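Local atomic coordinates of glycosyl hydrolases family 31 family protein (Aspergillus niger, PDB entry 6DRU), a protein that releases alpha-xylose from the non-reducing terminal glucose of xyloglucan oligosaccharides, acting as a family 31 glycoside hydrolase. Residues 187-193 / 215-221. Numbering follows the deposited sequence.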
loop_
_atom_site.group_PDB
_atom_site.type_symbol
_atom_site.label_atom_id
_atom_site.label_comp_id
_atom_site.label_asym_id
_atom_site.label_seq_id
_atom_site.Cartn_x
_atom_site.Cartn_y
_atom_site.Cartn_z
ATOM N N TYR A 187 4.200 28.161 26.587
ATOM C CA TYR A 187 5.065 27.087 26.128
ATOM C C TYR A 187 5.140 27.106 24.610
ATOM O O TYR A 187 4.233 27.596 23.934
ATOM C CB TYR A 187 4.589 25.715 26.624
ATOM C CG TYR A 187 3.334 25.195 25.959
ATOM C CD1 TYR A 187 2.077 25.551 26.432
ATOM C CD2 TYR A 187 3.406 24.331 24.871
ATOM C CE1 TYR A 187 0.926 25.071 25.835
ATOM C CE2 TYR A 187 2.259 23.848 24.265
ATOM C CZ TYR A 187 1.022 24.222 24.753
ATOM O OH TYR A 187 -0.124 23.747 24.159
ATOM N N ALA A 188 6.238 26.567 24.090
ATOM C CA ALA A 188 6.438 26.392 22.663
ATOM C C ALA A 188 6.634 24.911 22.368
ATOM O O ALA A 188 6.991 24.124 23.248
ATOM C CB ALA A 188 7.638 27.205 22.158
ATOM N N PHE A 189 6.403 24.540 21.110
ATOM C CA PHE A 189 6.374 23.142 20.704
ATOM C C PHE A 189 6.983 23.012 19.317
ATOM O O PHE A 189 6.669 23.804 18.423
ATOM C CB PHE A 189 4.932 22.614 20.720
ATOM C CG PHE A 189 4.810 21.129 20.502
ATOM C CD1 PHE A 189 4.780 20.599 19.222
ATOM C CD2 PHE A 189 4.694 20.266 21.579
ATOM C CE1 PHE A 189 4.657 19.237 19.020
ATOM C CE2 PHE A 189 4.568 18.903 21.384
ATOM C CZ PHE A 189 4.549 18.388 20.103
ATOM N N ILE A 190 7.851 22.017 19.142
ATOM C CA ILE A 190 8.514 21.752 17.871
ATOM C C ILE A 190 8.260 20.300 17.494
ATOM O O ILE A 190 8.666 19.387 18.220
ATOM C CB ILE A 190 10.025 22.027 17.937
ATOM C CG1 ILE A 190 10.292 23.465 18.375
ATOM C CG2 ILE A 190 10.676 21.751 16.586
ATOM C CD1 ILE A 190 11.762 23.780 18.551
ATOM N N TRP A 191 7.591 20.090 16.362
ATOM C CA TRP A 191 7.379 18.759 15.793
ATOM C C TRP A 191 8.550 18.488 14.856
ATOM O O TRP A 191 8.513 18.812 13.667
ATOM C CB TRP A 191 6.026 18.704 15.093
ATOM C CG TRP A 191 5.630 17.397 14.458
ATOM C CD1 TRP A 191 5.627 17.107 13.125
ATOM C CD2 TRP A 191 5.133 16.226 15.122
ATOM N NE1 TRP A 191 5.175 15.827 12.916
ATOM C CE2 TRP A 191 4.866 15.264 14.126
ATOM C CE3 TRP A 191 4.897 15.893 16.459
ATOM C CZ2 TRP A 191 4.379 13.994 14.425
ATOM C CZ3 TRP A 191 4.411 14.630 16.754
ATOM C CH2 TRP A 191 4.156 13.697 15.741
ATOM N N ASN A 192 9.613 17.900 15.408
ATOM C CA ASN A 192 10.883 17.714 14.698
ATOM C C ASN A 192 10.778 16.521 13.747
ATOM O O ASN A 192 11.336 15.443 13.968
ATOM C CB ASN A 192 12.021 17.538 15.695
ATOM C CG ASN A 192 13.384 17.521 15.030
ATOM O OD1 ASN A 192 13.578 18.108 13.964
ATOM N ND2 ASN A 192 14.339 16.845 15.657
ATOM N N MET A 193 10.045 16.736 12.653
ATOM C CA MET A 193 9.747 15.681 11.695
ATOM C C MET A 193 9.818 16.242 10.279
ATOM O O MET A 193 9.224 17.300 10.004
ATOM C CB MET A 193 8.363 15.079 11.956
ATOM C CG MET A 193 8.157 14.567 13.372
ATOM S SD MET A 193 8.892 12.945 13.636
ATOM C CE MET A 193 7.654 11.897 12.878
ATOM N N LEU A 215 10.387 7.130 13.272
ATOM C CA LEU A 215 10.625 7.689 14.596
ATOM C C LEU A 215 9.873 9.002 14.773
ATOM O O LEU A 215 9.936 9.879 13.906
ATOM C CB LEU A 215 12.123 7.911 14.822
ATOM C CG LEU A 215 12.505 8.713 16.067
ATOM C CD1 LEU A 215 12.093 7.974 17.327
ATOM C CD2 LEU A 215 13.995 9.018 16.079
ATOM N N VAL A 216 9.166 9.148 15.893
ATOM C CA VAL A 216 8.483 10.387 16.247
ATOM C C VAL A 216 9.379 11.171 17.196
ATOM O O VAL A 216 10.020 10.592 18.082
ATOM C CB VAL A 216 7.107 10.104 16.880
ATOM C CG1 VAL A 216 6.378 11.401 17.178
ATOM C CG2 VAL A 216 6.275 9.231 15.959
ATOM N N ASP A 217 9.426 12.490 17.014
ATOM C CA ASP A 217 10.361 13.332 17.755
ATOM C C ASP A 217 9.761 14.721 17.914
ATOM O O ASP A 217 9.439 15.375 16.917
ATOM C CB ASP A 217 11.710 13.400 17.028
ATOM C CG ASP A 217 12.776 14.140 17.819
ATOM O OD1 ASP A 217 12.522 14.505 18.987
ATOM O OD2 ASP A 217 13.880 14.348 17.270
ATOM N N TYR A 218 9.610 15.170 19.160
ATOM C CA TYR A 218 9.150 16.528 19.414
ATOM C C TYR A 218 9.821 17.072 20.668
ATOM O O TYR A 218 10.342 16.322 21.497
ATOM C CB TYR A 218 7.619 16.603 19.536
ATOM C CG TYR A 218 7.008 15.874 20.717
ATOM C CD1 TYR A 218 6.902 16.488 21.960
ATOM C CD2 TYR A 218 6.500 14.590 20.579
ATOM C CE1 TYR A 218 6.331 15.834 23.037
ATOM C CE2 TYR A 218 5.925 13.928 21.651
ATOM C CZ TYR A 218 5.843 14.556 22.876
ATOM O OH TYR A 218 5.274 13.903 23.946
ATOM N N VAL A 219 9.803 18.401 20.787
ATOM C CA VAL A 219 10.406 19.121 21.903
ATOM C C VAL A 219 9.391 20.130 22.423
ATOM O O VAL A 219 8.734 20.821 21.637
ATOM C CB VAL A 219 11.712 19.838 21.489
ATOM C CG1 VAL A 219 12.311 20.584 22.670
ATOM C CG2 VAL A 219 12.716 18.847 20.926
ATOM N N ILE A 220 9.254 20.207 23.746
ATOM C CA ILE A 220 8.369 21.170 24.394
ATOM C C ILE A 220 9.191 21.988 25.381
ATOM O O ILE A 220 9.973 21.429 26.161
ATOM C CB ILE A 220 7.178 20.477 25.087
ATOM C CG1 ILE A 220 6.265 21.509 25.753
ATOM C CG2 ILE A 220 7.650 19.437 26.094
ATOM C CD1 ILE A 220 4.976 20.926 26.286
ATOM N N VAL A 221 9.025 23.308 25.336
ATOM C CA VAL A 221 9.759 24.228 26.195
ATOM C C VAL A 221 8.766 25.189 26.833
ATOM O O VAL A 221 7.844 25.674 26.168
ATOM C CB VAL A 221 10.851 24.990 25.411
ATOM C CG1 VAL A 221 10.254 25.697 24.203
ATOM C CG2 VAL A 221 11.569 25.974 26.318
#
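Two neighbouring antiparallel strands in the N-terminal beta-sandwich of this GH31 enzyme pair here, A188 opposite V221 and I190 opposite V219. Both are hydrogen-bonded pairs: A188 N donates to V221 O at 2.8 Å in the first, V219 N to I190 O at 3.0 Å in the second. Between them F189 and I220 form a non-hydrogen-bonded pair.

The aromatic side chains gather on one face. F189 has CG anti to its own N (chi1 -172°), which leans the ring toward strand 216-221, with CE2 3.4 Å from Y218 CD1. The two ring planes differ by just 21°, yet they are slid so far apart that they barely overlap. Beyond Y218, W191 brings CH2 to 3.5 Å from V216 CG1, and M193 CG lies over one face of the indole, near its rim. F208 meets both F189 and W191 with nearly parallel rings, while F141 sets its ring edge-to-face with F189 and Y218; strands 135-142 and 205-213 thus bring the second sheet of the sandwich against this face. On the reverse side A188 CB touches V221 CG1 at 3.6 Å, and helix 228-239 packs against A188, I190 and V221.

Past W191 the 187-193 segment bends through an inverse gamma turn centred on N192, whose N makes a weak bond to D217 O. The two side chains run side by side: N192 ND2 donates to D217 OD2 at 3.0 Å, approaching from above the carboxylate, with the amide plane turned 63° from it. R30 forms a salt bridge to that same OD2, and S45 OG and F46 N hold the two ends of the N192 amide.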